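Local structure of methylxanthine N3-demethylase NdmB (Pseudomonas putida, 6ICL) at residues 176-181 against 284-289; 182-187 against 323-328; 257-262 against 272-277; 289-294 against 302-307. The protein catalyses the N3-demethylation of theobromine, 3-methylxanthine and related methylxanthines with O2 and NADH, as a Rieske non-heme iron oxygenase in bacterial caffeine degradation. One frame throughout, in Å; residues are numbered along the deposited sequence.

Contact 1 (176-181 against 284-289); sequences ADSYIW and SCRNFM
Across the strand pair, R286 reaches S178 and I180. Its CB lies 3.9 Å from I180 CD1, and CG, anti to the backbone N (chi1 174°), runs past S178 CB. R286 CD lies 3.3 Å from S178 OG, and the bend at chi3 (-63°) brings NH1 to that oxygen, to which it donates at 2.9 Å. I180 CD1 sits over one guanidinium face, 3.6 Å from R286 NH2. With an alanine in place of R286, S178 OG would probably lose this donor and I180 CD1 the flat surface it rests on. On the other face of the sheet N287 CB sits over the Y179 ring, 3.6 Å from its centroid, and N287 ND2 makes a weak bond to Y179 O. Antiparallel backbone bonds join Y179 to N287 and W181 to C285. Strand 171-181 is outermost, within this chain, in the antiparallel sheet of the catalytic domain; strand 270-281 flanks 284-294 on its far side, helix 300-319 packs on Y179 and W181, and R188 of helix 185-192 bonds Y179 OH.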
loop_
_atom_site.group_PDB
_atom_site.type_symbol
_atom_site.label_atom_id
_atom_site.label_comp_id
_atom_site.label_asym_id
_atom_site.label_seq_id
_atom_site.Cartn_x
_atom_site.Cartn_y
_atom_site.Cartn_z
ATOM N N ALA A 176 -23.104 -20.130 3.472
ATOM C CA ALA A 176 -22.014 -19.193 3.687
ATOM C C ALA A 176 -21.414 -18.744 2.358
ATOM O O ALA A 176 -21.451 -19.475 1.362
ATOM C CB ALA A 176 -20.940 -19.847 4.567
ATOM N N ASP A 177 -20.860 -17.525 2.338
ATOM C CA ASP A 177 -19.982 -17.154 1.229
ATOM C C ASP A 177 -18.865 -18.184 1.129
ATOM O O ASP A 177 -18.413 -18.725 2.138
ATOM C CB ASP A 177 -19.356 -15.760 1.426
ATOM C CG ASP A 177 -20.317 -14.609 1.120
ATOM O OD1 ASP A 177 -21.398 -14.803 0.523
ATOM O OD2 ASP A 177 -19.957 -13.478 1.471
ATOM N N SER A 178 -18.425 -18.461 -0.086
ATOM C CA SER A 178 -17.341 -19.427 -0.246
ATOM C C SER A 178 -15.992 -18.816 0.161
ATOM O O SER A 178 -15.825 -17.596 0.228
ATOM C CB SER A 178 -17.285 -19.904 -1.688
ATOM O OG SER A 178 -16.838 -18.838 -2.518
ATOM N N TYR A 179 -15.010 -19.678 0.432
ATOM C CA TYR A 179 -13.685 -19.194 0.805
ATOM C C TYR A 179 -12.626 -20.057 0.131
ATOM O O TYR A 179 -12.841 -21.251 -0.120
ATOM C CB TYR A 179 -13.481 -19.186 2.342
ATOM C CG TYR A 179 -13.576 -20.557 2.961
ATOM C CD1 TYR A 179 -14.817 -21.090 3.307
ATOM C CD2 TYR A 179 -12.428 -21.334 3.200
ATOM C CE1 TYR A 179 -14.928 -22.366 3.868
ATOM C CE2 TYR A 179 -12.540 -22.627 3.754
ATOM C CZ TYR A 179 -13.794 -23.123 4.094
ATOM O OH TYR A 179 -13.946 -24.390 4.648
ATOM N N ILE A 180 -11.479 -19.429 -0.169
ATOM C CA ILE A 180 -10.363 -20.068 -0.866
ATOM C C ILE A 180 -9.334 -20.487 0.181
ATOM O O ILE A 180 -9.029 -19.718 1.103
ATOM C CB ILE A 180 -9.744 -19.111 -1.905
ATOM C CG1 ILE A 180 -10.709 -18.880 -3.070
ATOM C CG2 ILE A 180 -8.379 -19.607 -2.407
ATOM C CD1 ILE A 180 -10.488 -19.818 -4.254
ATOM N N TRP A 181 -8.837 -21.720 0.077
ATOM C CA TRP A 181 -7.618 -22.140 0.767
ATOM C C TRP A 181 -6.581 -22.478 -0.290
ATOM O O TRP A 181 -6.921 -23.032 -1.347
ATOM C CB TRP A 181 -7.833 -23.371 1.677
ATOM C CG TRP A 181 -8.405 -23.080 3.055
ATOM C CD1 TRP A 181 -8.823 -21.871 3.536
ATOM C CD2 TRP A 181 -8.593 -24.028 4.133
ATOM N NE1 TRP A 181 -9.275 -22.006 4.839
ATOM C CE2 TRP A 181 -9.126 -23.314 5.234
ATOM C CE3 TRP A 181 -8.354 -25.404 4.273
ATOM C CZ2 TRP A 181 -9.428 -23.927 6.454
ATOM C CZ3 TRP A 181 -8.665 -26.017 5.482
ATOM C CH2 TRP A 181 -9.193 -25.280 6.557
ATOM N N SER A 284 -5.230 -24.689 -5.270
ATOM C CA SER A 284 -6.225 -24.018 -4.444
ATOM C C SER A 284 -7.548 -24.746 -4.565
ATOM O O SER A 284 -7.805 -25.455 -5.536
ATOM C CB SER A 284 -6.415 -22.549 -4.862
ATOM O OG SER A 284 -6.855 -22.500 -6.206
ATOM N N CYS A 285 -8.404 -24.523 -3.576
ATOM C CA CYS A 285 -9.763 -25.020 -3.628
ATOM C C CYS A 285 -10.682 -23.954 -3.055
ATOM O O CYS A 285 -10.288 -23.164 -2.193
ATOM C CB CYS A 285 -9.922 -26.347 -2.858
ATOM S SG CYS A 285 -9.364 -26.268 -1.144
ATOM N N ARG A 286 -11.905 -23.930 -3.548
ATOM C CA ARG A 286 -12.906 -22.982 -3.091
ATOM C C ARG A 286 -13.957 -23.777 -2.346
ATOM O O ARG A 286 -14.492 -24.751 -2.881
ATOM C CB ARG A 286 -13.536 -22.218 -4.257
ATOM C CG ARG A 286 -14.693 -21.320 -3.796
ATOM C CD ARG A 286 -15.287 -20.549 -4.935
ATOM N NE ARG A 286 -14.335 -19.631 -5.525
ATOM C CZ ARG A 286 -13.912 -18.497 -4.957
ATOM N NH1 ARG A 286 -14.343 -18.113 -3.743
ATOM N NH2 ARG A 286 -13.046 -17.731 -5.614
ATOM N N ASN A 287 -14.231 -23.372 -1.118
ATOM C CA ASN A 287 -14.949 -24.193 -0.173
ATOM C C ASN A 287 -16.284 -23.553 0.178
ATOM O O ASN A 287 -16.368 -22.340 0.419
ATOM C CB ASN A 287 -14.072 -24.403 1.050
ATOM C CG ASN A 287 -12.737 -24.998 0.656
ATOM O OD1 ASN A 287 -12.684 -26.155 0.277
ATOM N ND2 ASN A 287 -11.662 -24.186 0.662
ATOM N N PHE A 288 -17.309 -24.399 0.209
ATOM C CA PHE A 288 -18.702 -24.020 0.382
ATOM C C PHE A 288 -19.211 -24.653 1.663
ATOM O O PHE A 288 -19.212 -25.881 1.787
ATOM C CB PHE A 288 -19.511 -24.487 -0.818
ATOM C CG PHE A 288 -19.129 -23.795 -2.068
ATOM C CD1 PHE A 288 -18.018 -24.210 -2.794
ATOM C CD2 PHE A 288 -19.851 -22.693 -2.506
ATOM C CE1 PHE A 288 -17.647 -23.565 -3.932
ATOM C CE2 PHE A 288 -19.484 -22.040 -3.670
ATOM C CZ PHE A 288 -18.375 -22.462 -4.378
ATOM N N MET A 289 -19.625 -23.825 2.614
ATOM C CA MET A 289 -20.140 -24.305 3.885
ATOM C C MET A 289 -21.627 -23.989 4.006
ATOM O O MET A 289 -22.070 -22.897 3.622
ATOM C CB MET A 289 -19.376 -23.668 5.044
ATOM C CG MET A 289 -19.893 -24.068 6.405
ATOM S SD MET A 289 -18.937 -23.262 7.690
ATOM C CE MET A 289 -19.728 -21.672 7.722
HETATM O O HOH W 1 -21.501 -22.136 0.838
HETATM O O HOH W 2 -18.170 -21.334 2.655
#

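Contact 2 (182-187 against 323-328); sequences ETVAER and PLEIQT
Two hydrogen bonds from R187 grip the backbone of the 323-328 loop: NE gives its proton to L324 O at 2.7 Å, and NH2 donates to P323 O at 2.8 Å, which lies in the guanidinium plane. A bend at chi2 (-80°) brings NE and NH2 to these two carbonyls, and NH2 also forms a salt bridge with E330. A leucine in its place would probably leave both carbonyls without these donors and E330 without its charged mate. One water bridges two acids, 2.8 Å from both E186 OE2 and E325 OE2; a second lies between them and accepts from I326 N. Y256 also holds E186, and K30 holds E325. V184 is the N-cap residue of helix 185-192, and this contact ties the first turn of that helix, in the catalytic domain of this Rieske oxygenase, to the loop between helices 300-319 and 337-355. Farther out, I326 CD1 lies over one guanidinium face, 3.5 Å from R187 NH1, and its CG1 meets E186 CB. V184 CG2 rests 3.4 Å from L324 O, while L324 CG leans on T183 CA. R85 from the [2Fe-2S] cluster pocket of a second subunit packs on R187.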
loop_
_atom_site.group_PDB
_atom_site.type_symbol
_atom_site.label_atom_id
_atom_site.label_comp_id
_atom_site.label_asym_id
_atom_site.label_seq_id
_atom_site.Cartn_x
_atom_site.Cartn_y
_atom_site.Cartn_z
ATOM N N GLU A 182 -5.318 -22.152 -0.003
ATOM C CA GLU A 182 -4.202 -22.501 -0.891
ATOM C C GLU A 182 -3.710 -23.918 -0.569
ATOM O O GLU A 182 -2.611 -24.156 -0.044
ATOM C CB GLU A 182 -3.089 -21.464 -0.773
ATOM C CG GLU A 182 -3.554 -20.081 -1.220
ATOM C CD GLU A 182 -2.581 -19.001 -0.833
ATOM O OE1 GLU A 182 -1.439 -19.031 -1.349
ATOM O OE2 GLU A 182 -2.949 -18.134 -0.001
ATOM N N THR A 183 -4.585 -24.870 -0.874
ATOM C CA THR A 183 -4.271 -26.287 -0.856
ATOM C C THR A 183 -5.221 -26.952 -1.837
ATOM O O THR A 183 -6.133 -26.315 -2.358
ATOM C CB THR A 183 -4.425 -26.877 0.545
ATOM O OG1 THR A 183 -3.848 -28.192 0.587
ATOM C CG2 THR A 183 -5.911 -26.985 0.891
ATOM N N VAL A 184 -5.018 -28.244 -2.079
ATOM C CA VAL A 184 -5.897 -28.987 -2.964
ATOM C C VAL A 184 -7.092 -29.504 -2.175
ATOM O O VAL A 184 -7.072 -29.616 -0.940
ATOM C CB VAL A 184 -5.150 -30.131 -3.671
ATOM C CG1 VAL A 184 -4.148 -29.544 -4.651
ATOM C CG2 VAL A 184 -4.453 -31.038 -2.643
ATOM N N ALA A 185 -8.156 -29.833 -2.909
ATOM C CA ALA A 185 -9.428 -30.179 -2.274
ATOM C C ALA A 185 -9.347 -31.440 -1.405
ATOM O O ALA A 185 -10.079 -31.548 -0.407
ATOM C CB ALA A 185 -10.510 -30.344 -3.346
ATOM N N GLU A 186 -8.481 -32.406 -1.748
ATOM C CA GLU A 186 -8.348 -33.594 -0.888
ATOM C C GLU A 186 -7.879 -33.218 0.511
ATOM O O GLU A 186 -8.360 -33.775 1.503
ATOM C CB GLU A 186 -7.378 -34.620 -1.499
ATOM C CG GLU A 186 -7.862 -35.294 -2.780
ATOM C CD GLU A 186 -7.636 -34.421 -4.024
ATOM O OE1 GLU A 186 -8.225 -34.724 -5.089
ATOM O OE2 GLU A 186 -6.866 -33.434 -3.939
ATOM N N ARG A 187 -6.929 -32.278 0.618
ATOM C CA ARG A 187 -6.446 -31.877 1.937
ATOM C C ARG A 187 -7.553 -31.233 2.746
ATOM O O ARG A 187 -7.599 -31.377 3.983
ATOM C CB ARG A 187 -5.279 -30.897 1.819
ATOM C CG ARG A 187 -4.088 -31.380 1.029
ATOM C CD ARG A 187 -3.238 -32.274 1.854
ATOM N NE ARG A 187 -1.922 -32.483 1.257
ATOM C CZ ARG A 187 -1.095 -33.432 1.677
ATOM N NH1 ARG A 187 -1.485 -34.224 2.670
ATOM N NH2 ARG A 187 0.092 -33.603 1.101
ATOM N N PRO A 323 4.372 -31.654 -0.236
ATOM C CA PRO A 323 3.676 -31.081 -1.397
ATOM C C PRO A 323 2.169 -31.058 -1.231
ATOM O O PRO A 323 1.612 -31.898 -0.502
ATOM C CB PRO A 323 4.079 -32.023 -2.538
ATOM C CG PRO A 323 5.473 -32.490 -2.113
ATOM C CD PRO A 323 5.322 -32.710 -0.639
ATOM N N LEU A 324 1.530 -30.089 -1.888
ATOM C CA LEU A 324 0.080 -29.943 -1.798
ATOM C C LEU A 324 -0.622 -31.252 -2.113
ATOM O O LEU A 324 -1.433 -31.744 -1.320
ATOM C CB LEU A 324 -0.388 -28.843 -2.748
ATOM C CG LEU A 324 -0.647 -27.462 -2.142
ATOM C CD1 LEU A 324 0.504 -27.026 -1.261
ATOM C CD2 LEU A 324 -0.892 -26.443 -3.261
ATOM N N GLU A 325 -0.285 -31.847 -3.252
ATOM C CA GLU A 325 -0.866 -33.118 -3.649
ATOM C C GLU A 325 -0.562 -34.197 -2.620
ATOM O O GLU A 325 0.539 -34.250 -2.061
ATOM C CB GLU A 325 -0.328 -33.533 -5.017
ATOM C CG GLU A 325 -0.993 -32.795 -6.177
ATOM C CD GLU A 325 -2.447 -33.208 -6.370
ATOM O OE1 GLU A 325 -2.801 -34.346 -5.995
ATOM O OE2 GLU A 325 -3.244 -32.405 -6.892
ATOM N N ILE A 326 -1.565 -35.042 -2.356
ATOM C CA ILE A 326 -1.364 -36.230 -1.526
ATOM C C ILE A 326 -0.183 -37.022 -2.065
ATOM O O ILE A 326 -0.125 -37.314 -3.265
ATOM C CB ILE A 326 -2.636 -37.101 -1.525
ATOM C CG1 ILE A 326 -3.846 -36.322 -1.028
ATOM C CG2 ILE A 326 -2.429 -38.352 -0.693
ATOM C CD1 ILE A 326 -3.622 -35.656 0.267
ATOM N N GLN A 327 0.750 -37.391 -1.188
ATOM C CA GLN A 327 1.922 -38.168 -1.591
ATOM C C GLN A 327 1.835 -39.604 -1.085
ATOM O O GLN A 327 1.289 -39.871 -0.012
ATOM C CB GLN A 327 3.209 -37.532 -1.072
ATOM C CG GLN A 327 3.420 -36.120 -1.521
ATOM C CD GLN A 327 3.716 -36.046 -2.992
ATOM O OE1 GLN A 327 4.733 -36.567 -3.451
ATOM N NE2 GLN A 327 2.824 -35.411 -3.752
ATOM N N THR A 328 2.411 -40.533 -1.859
ATOM C CA THR A 328 2.372 -41.946 -1.475
ATOM C C THR A 328 3.206 -42.230 -0.225
ATOM O O THR A 328 2.934 -43.197 0.495
ATOM C CB THR A 328 2.863 -42.822 -2.630
ATOM O OG1 THR A 328 4.187 -42.409 -2.994
ATOM C CG2 THR A 328 1.956 -42.678 -3.842
HETATM O O HOH W 3 -4.075 -34.595 -3.701
HETATM O O HOH W 4 -6.039 -32.598 -6.485
#

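Contact 3 (257-262 against 272-277); sequences SVNLEI and VLWTTA
On one face of this antiparallel hairpin N259 and W274 stand at about a right angle, the amide and indole planes 65° apart. N259 OD1 approaches the indole at its edge, 3.6 Å from W274 CD1, and is also 3.5 Å from V272 CG1. In N259 the CG stands opposite the backbone N (chi1 -176°), and that sets OD1 near both atoms. The polar ends are held from beyond the hairpin, N259 OD1 by S164 N and W274 NE1 by Y162 O. Farther along the same face, S257 OG and T276 OG1 share a hydrogen bond of 2.8 Å. On the other face V258 and L273 pack outward against F192 of helix 185-192, and V258 and L260 against Y250. Four backbone bonds, such as V258 N to T275 O at 2.8 Å, zip the strands together. The chemistry is divided: S257, T276, N259 and W274 are tied by side-chain hydrogen bonds, to each other or to Y162 and S164, whereas the face of V258, L260 and L273 is held across the strands by the backbone bonds.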
loop_
_atom_site.group_PDB
_atom_site.type_symbol
_atom_site.label_atom_id
_atom_site.label_comp_id
_atom_site.label_asym_id
_atom_site.label_seq_id
_atom_site.Cartn_x
_atom_site.Cartn_y
_atom_site.Cartn_z
ATOM N N SER A 257 -17.346 -33.895 -0.773
ATOM C CA SER A 257 -18.382 -33.349 0.082
ATOM C C SER A 257 -18.440 -34.071 1.421
ATOM O O SER A 257 -18.060 -35.245 1.545
ATOM C CB SER A 257 -19.747 -33.422 -0.602
ATOM O OG SER A 257 -19.664 -32.810 -1.873
ATOM N N VAL A 258 -18.929 -33.350 2.425
ATOM C CA VAL A 258 -19.159 -33.895 3.766
ATOM C C VAL A 258 -20.479 -33.345 4.278
ATOM O O VAL A 258 -20.645 -32.126 4.391
ATOM C CB VAL A 258 -18.049 -33.545 4.776
ATOM C CG1 VAL A 258 -18.399 -34.151 6.162
ATOM C CG2 VAL A 258 -16.707 -34.035 4.308
ATOM N N ASN A 259 -21.409 -34.233 4.613
ATOM C CA ASN A 259 -22.600 -33.868 5.362
ATOM C C ASN A 259 -22.459 -34.482 6.751
ATOM O O ASN A 259 -22.493 -35.713 6.895
ATOM C CB ASN A 259 -23.867 -34.353 4.650
ATOM C CG ASN A 259 -25.132 -33.901 5.349
ATOM O OD1 ASN A 259 -25.696 -32.841 5.031
ATOM N ND2 ASN A 259 -25.587 -34.692 6.320
ATOM N N LEU A 260 -22.269 -33.628 7.770
ATOM C CA LEU A 260 -22.088 -34.080 9.143
ATOM C C LEU A 260 -23.361 -33.797 9.923
ATOM O O LEU A 260 -23.688 -32.636 10.200
ATOM C CB LEU A 260 -20.896 -33.412 9.823
ATOM C CG LEU A 260 -20.911 -33.662 11.342
ATOM C CD1 LEU A 260 -20.939 -35.187 11.695
ATOM C CD2 LEU A 260 -19.751 -32.943 12.054
ATOM N N GLU A 261 -24.058 -34.860 10.309
ATOM C CA GLU A 261 -25.200 -34.737 11.196
ATOM C C GLU A 261 -24.738 -34.960 12.630
ATOM O O GLU A 261 -24.167 -36.010 12.951
ATOM C CB GLU A 261 -26.285 -35.737 10.823
ATOM C CG GLU A 261 -27.391 -35.772 11.853
ATOM C CD GLU A 261 -28.231 -37.019 11.738
ATOM O OE1 GLU A 261 -29.200 -37.011 10.947
ATOM O OE2 GLU A 261 -27.891 -38.007 12.414
ATOM N N ILE A 262 -24.954 -33.969 13.484
ATOM C CA ILE A 262 -24.688 -34.109 14.909
ATOM C C ILE A 262 -26.030 -34.268 15.609
ATOM O O ILE A 262 -26.885 -33.378 15.533
ATOM C CB ILE A 262 -23.914 -32.918 15.481
ATOM C CG1 ILE A 262 -22.619 -32.671 14.690
ATOM C CG2 ILE A 262 -23.619 -33.164 16.952
ATOM C CD1 ILE A 262 -21.673 -31.711 15.381
ATOM N N VAL A 272 -26.658 -29.795 11.506
ATOM C CA VAL A 272 -25.969 -30.242 10.296
ATOM C C VAL A 272 -24.883 -29.231 9.912
ATOM O O VAL A 272 -25.160 -28.035 9.754
ATOM C CB VAL A 272 -26.940 -30.442 9.126
ATOM C CG1 VAL A 272 -26.154 -30.832 7.872
ATOM C CG2 VAL A 272 -27.973 -31.510 9.464
ATOM N N LEU A 273 -23.652 -29.719 9.770
ATOM C CA LEU A 273 -22.548 -28.953 9.208
ATOM C C LEU A 273 -22.139 -29.642 7.916
ATOM O O LEU A 273 -21.869 -30.852 7.902
ATOM C CB LEU A 273 -21.368 -28.840 10.182
ATOM C CG LEU A 273 -20.226 -27.882 9.765
ATOM C CD1 LEU A 273 -20.721 -26.436 9.550
ATOM C CD2 LEU A 273 -19.054 -27.900 10.752
ATOM N N TRP A 274 -22.150 -28.887 6.834
ATOM C CA TRP A 274 -21.886 -29.399 5.506
ATOM C C TRP A 274 -20.815 -28.549 4.840
ATOM O O TRP A 274 -20.775 -27.322 5.004
ATOM C CB TRP A 274 -23.183 -29.394 4.694
ATOM C CG TRP A 274 -23.145 -29.858 3.248
ATOM C CD1 TRP A 274 -23.518 -31.094 2.766
ATOM C CD2 TRP A 274 -22.802 -29.073 2.098
ATOM N NE1 TRP A 274 -23.416 -31.119 1.393
ATOM C CE2 TRP A 274 -22.984 -29.893 0.956
ATOM C CE3 TRP A 274 -22.375 -27.744 1.918
ATOM C CZ2 TRP A 274 -22.743 -29.431 -0.355
ATOM C CZ3 TRP A 274 -22.148 -27.283 0.622
ATOM C CH2 TRP A 274 -22.319 -28.122 -0.498
ATOM N N THR A 275 -19.962 -29.206 4.068
ATOM C CA THR A 275 -18.963 -28.509 3.284
ATOM C C THR A 275 -18.693 -29.325 2.038
ATOM O O THR A 275 -18.823 -30.554 2.050
ATOM C CB THR A 275 -17.665 -28.289 4.082
ATOM O OG1 THR A 275 -17.934 -27.397 5.171
ATOM C CG2 THR A 275 -16.571 -27.667 3.207
ATOM N N THR A 276 -18.357 -28.626 0.956
ATOM C CA THR A 276 -17.822 -29.237 -0.243
ATOM C C THR A 276 -16.647 -28.392 -0.712
ATOM O O THR A 276 -16.728 -27.156 -0.728
ATOM C CB THR A 276 -18.899 -29.349 -1.332
ATOM O OG1 THR A 276 -19.922 -30.246 -0.885
ATOM C CG2 THR A 276 -18.313 -29.907 -2.614
ATOM N N ALA A 277 -15.555 -29.053 -1.068
ATOM C CA ALA A 277 -14.381 -28.379 -1.602
ATOM C C ALA A 277 -14.418 -28.468 -3.119
ATOM O O ALA A 277 -14.615 -29.547 -3.670
ATOM C CB ALA A 277 -13.099 -29.001 -1.047
#

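Contact 4 (289-294 against 302-307); sequences MIIVRE and MHLAFQ
The axis of strand 289-294, where M289 and I291 meet helix 302-307, passes 10.2 Å from the helix axis, their N-to-C directions 133° apart. This is a helix packed across one face of an antiparallel sheet, the sheet and long helix 300-319 both belonging to the catalytic domain of the Rieske oxygenase; no hydrogen bond joins the two segments. M289 is extended as far as SD and then bends at chi3 (82°), so that CE slides past L304, in tight contact with CD1 at 3.5 Å, and touches Q307 CB at 3.7 Å. Next along the strand, I291 CD1 touches Q307 CG at 3.7 Å and H303 O at 3.9 Å. Beyond it R293, its chain extended from CG to NE, meets H303 coming from the opposite direction. R293 forms salt bridges with D300 and D296, in and just before the start of helix 300-319; its CD and one guanidinium face meet the imidazole. The guanidinium and imidazole planes are 36° apart. H303 CD2 sits over that guanidinium face, 3.4 Å from R293 CZ, while R293 CD makes a CH-pi contact over the H303 ring, 3.7 Å from its centroid.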
loop_
_atom_site.group_PDB
_atom_site.type_symbol
_atom_site.label_atom_id
_atom_site.label_comp_id
_atom_site.label_asym_id
_atom_site.label_seq_id
_atom_site.Cartn_x
_atom_site.Cartn_y
_atom_site.Cartn_z
ATOM N N MET A 289 -19.625 -23.825 2.614
ATOM C CA MET A 289 -20.140 -24.305 3.885
ATOM C C MET A 289 -21.627 -23.989 4.006
ATOM O O MET A 289 -22.070 -22.897 3.622
ATOM C CB MET A 289 -19.376 -23.668 5.044
ATOM C CG MET A 289 -19.893 -24.068 6.405
ATOM S SD MET A 289 -18.937 -23.262 7.690
ATOM C CE MET A 289 -19.728 -21.672 7.722
ATOM N N ILE A 290 -22.392 -24.949 4.550
ATOM C CA ILE A 290 -23.809 -24.770 4.861
ATOM C C ILE A 290 -24.050 -25.253 6.287
ATOM O O ILE A 290 -23.603 -26.343 6.669
ATOM C CB ILE A 290 -24.720 -25.509 3.860
ATOM C CG1 ILE A 290 -24.512 -24.912 2.462
ATOM C CG2 ILE A 290 -26.204 -25.438 4.299
ATOM C CD1 ILE A 290 -25.348 -25.545 1.347
ATOM N N ILE A 291 -24.718 -24.427 7.084
ATOM C CA ILE A 291 -25.095 -24.766 8.452
ATOM C C ILE A 291 -26.612 -24.884 8.501
ATOM O O ILE A 291 -27.321 -23.962 8.077
ATOM C CB ILE A 291 -24.600 -23.700 9.442
ATOM C CG1 ILE A 291 -23.093 -23.467 9.275
ATOM C CG2 ILE A 291 -24.939 -24.089 10.872
ATOM C CD1 ILE A 291 -22.573 -22.273 10.074
ATOM N N VAL A 292 -27.110 -26.022 8.987
ATOM C CA VAL A 292 -28.538 -26.251 9.181
ATOM C C VAL A 292 -28.770 -26.532 10.649
ATOM O O VAL A 292 -28.111 -27.404 11.233
ATOM C CB VAL A 292 -29.071 -27.414 8.334
ATOM C CG1 VAL A 292 -30.617 -27.474 8.442
ATOM C CG2 VAL A 292 -28.623 -27.247 6.893
ATOM N N ARG A 293 -29.682 -25.779 11.250
ATOM C CA ARG A 293 -29.909 -25.878 12.679
ATOM C C ARG A 293 -31.391 -25.679 12.956
ATOM O O ARG A 293 -32.121 -25.106 12.144
ATOM C CB ARG A 293 -29.081 -24.849 13.452
ATOM C CG ARG A 293 -29.685 -23.434 13.455
ATOM C CD ARG A 293 -28.649 -22.433 13.908
ATOM N NE ARG A 293 -29.173 -21.106 14.239
ATOM C CZ ARG A 293 -29.208 -20.064 13.408
ATOM N NH1 ARG A 293 -28.790 -20.175 12.151
ATOM N NH2 ARG A 293 -29.683 -18.901 13.836
ATOM N N GLU A 294 -31.823 -26.160 14.120
ATOM C CA GLU A 294 -33.197 -25.953 14.557
ATOM C C GLU A 294 -33.431 -24.478 14.852
ATOM O O GLU A 294 -32.550 -23.793 15.378
ATOM C CB GLU A 294 -33.477 -26.796 15.803
ATOM C CG GLU A 294 -33.550 -28.294 15.512
ATOM C CD GLU A 294 -33.504 -29.164 16.754
ATOM O OE1 GLU A 294 -33.537 -28.622 17.887
ATOM O OE2 GLU A 294 -33.429 -30.405 16.585
ATOM N N MET A 302 -23.585 -15.272 14.658
ATOM C CA MET A 302 -22.912 -15.984 15.746
ATOM C C MET A 302 -22.417 -17.359 15.302
ATOM O O MET A 302 -21.305 -17.771 15.669
ATOM C CB MET A 302 -23.844 -16.115 16.946
ATOM C CG MET A 302 -23.432 -17.191 17.951
ATOM S SD MET A 302 -24.791 -17.469 19.127
ATOM C CE MET A 302 -24.381 -16.242 20.383
ATOM N N HIS A 303 -23.229 -18.081 14.519
ATOM C CA HIS A 303 -22.827 -19.386 14.002
ATOM C C HIS A 303 -21.774 -19.277 12.914
ATOM O O HIS A 303 -20.851 -20.099 12.858
ATOM C CB HIS A 303 -24.043 -20.132 13.469
ATOM C CG HIS A 303 -25.004 -20.483 14.544
ATOM N ND1 HIS A 303 -24.787 -21.532 15.409
ATOM C CD2 HIS A 303 -26.144 -19.879 14.954
ATOM C CE1 HIS A 303 -25.769 -21.574 16.291
ATOM N NE2 HIS A 303 -26.612 -20.590 16.029
ATOM N N LEU A 304 -21.917 -18.299 12.016
ATOM C CA LEU A 304 -20.918 -18.095 10.977
ATOM C C LEU A 304 -19.579 -17.697 11.575
ATOM O O LEU A 304 -18.531 -18.195 11.145
ATOM C CB LEU A 304 -21.380 -17.007 10.012
ATOM C CG LEU A 304 -21.529 -17.236 8.518
ATOM C CD1 LEU A 304 -21.447 -18.684 8.143
ATOM C CD2 LEU A 304 -22.875 -16.654 8.120
ATOM N N ALA A 305 -19.588 -16.741 12.513
ATOM C CA ALA A 305 -18.329 -16.284 13.081
ATOM C C ALA A 305 -17.637 -17.393 13.852
ATOM O O ALA A 305 -16.407 -17.444 13.870
ATOM C CB ALA A 305 -18.541 -15.076 13.988
ATOM N N PHE A 306 -18.390 -18.274 14.511
ATOM C CA PHE A 306 -17.719 -19.358 15.213
ATOM C C PHE A 306 -17.042 -20.288 14.224
ATOM O O PHE A 306 -15.889 -20.668 14.424
ATOM C CB PHE A 306 -18.689 -20.133 16.099
ATOM C CG PHE A 306 -18.041 -21.298 16.787
ATOM C CD1 PHE A 306 -17.203 -21.092 17.858
ATOM C CD2 PHE A 306 -18.216 -22.589 16.316
ATOM C CE1 PHE A 306 -16.581 -22.155 18.473
ATOM C CE2 PHE A 306 -17.602 -23.653 16.924
ATOM C CZ PHE A 306 -16.788 -23.438 18.002
ATOM N N GLN A 307 -17.724 -20.624 13.118
ATOM C CA GLN A 307 -17.102 -21.481 12.116
ATOM C C GLN A 307 -15.905 -20.795 11.470
ATOM O O GLN A 307 -14.901 -21.452 11.168
ATOM C CB GLN A 307 -18.128 -21.907 11.055
ATOM C CG GLN A 307 -19.244 -22.768 11.596
ATOM C CD GLN A 307 -18.726 -24.087 12.155
ATOM O OE1 GLN A 307 -17.716 -24.630 11.689
ATOM N NE2 GLN A 307 -19.405 -24.594 13.173
#

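Overall arrangement
Contacts 1, 3 and 4 all belong to one sheet: strand 284-294 carries segments of contacts 1 and 4, which share M289, and pairs through F288, I290 and V292 with strand 270-281 of contact 3. Contact 3 is the more thoroughly buried; contacts 1 and 4 are partly buried. Backbone hydrogen bonds dominate contacts 1 and 3, whereas contact 4 joins helix to strand mainly through side chains, without a hydrogen bond. Contact 2, also buried, lies off the sheet and depends on an arginine, carboxylates and waters. It still meets its neighbours, C285 packing against T183 and A185, and A185 against A277, but stays about 13 Å from contact 4 between nearest atoms.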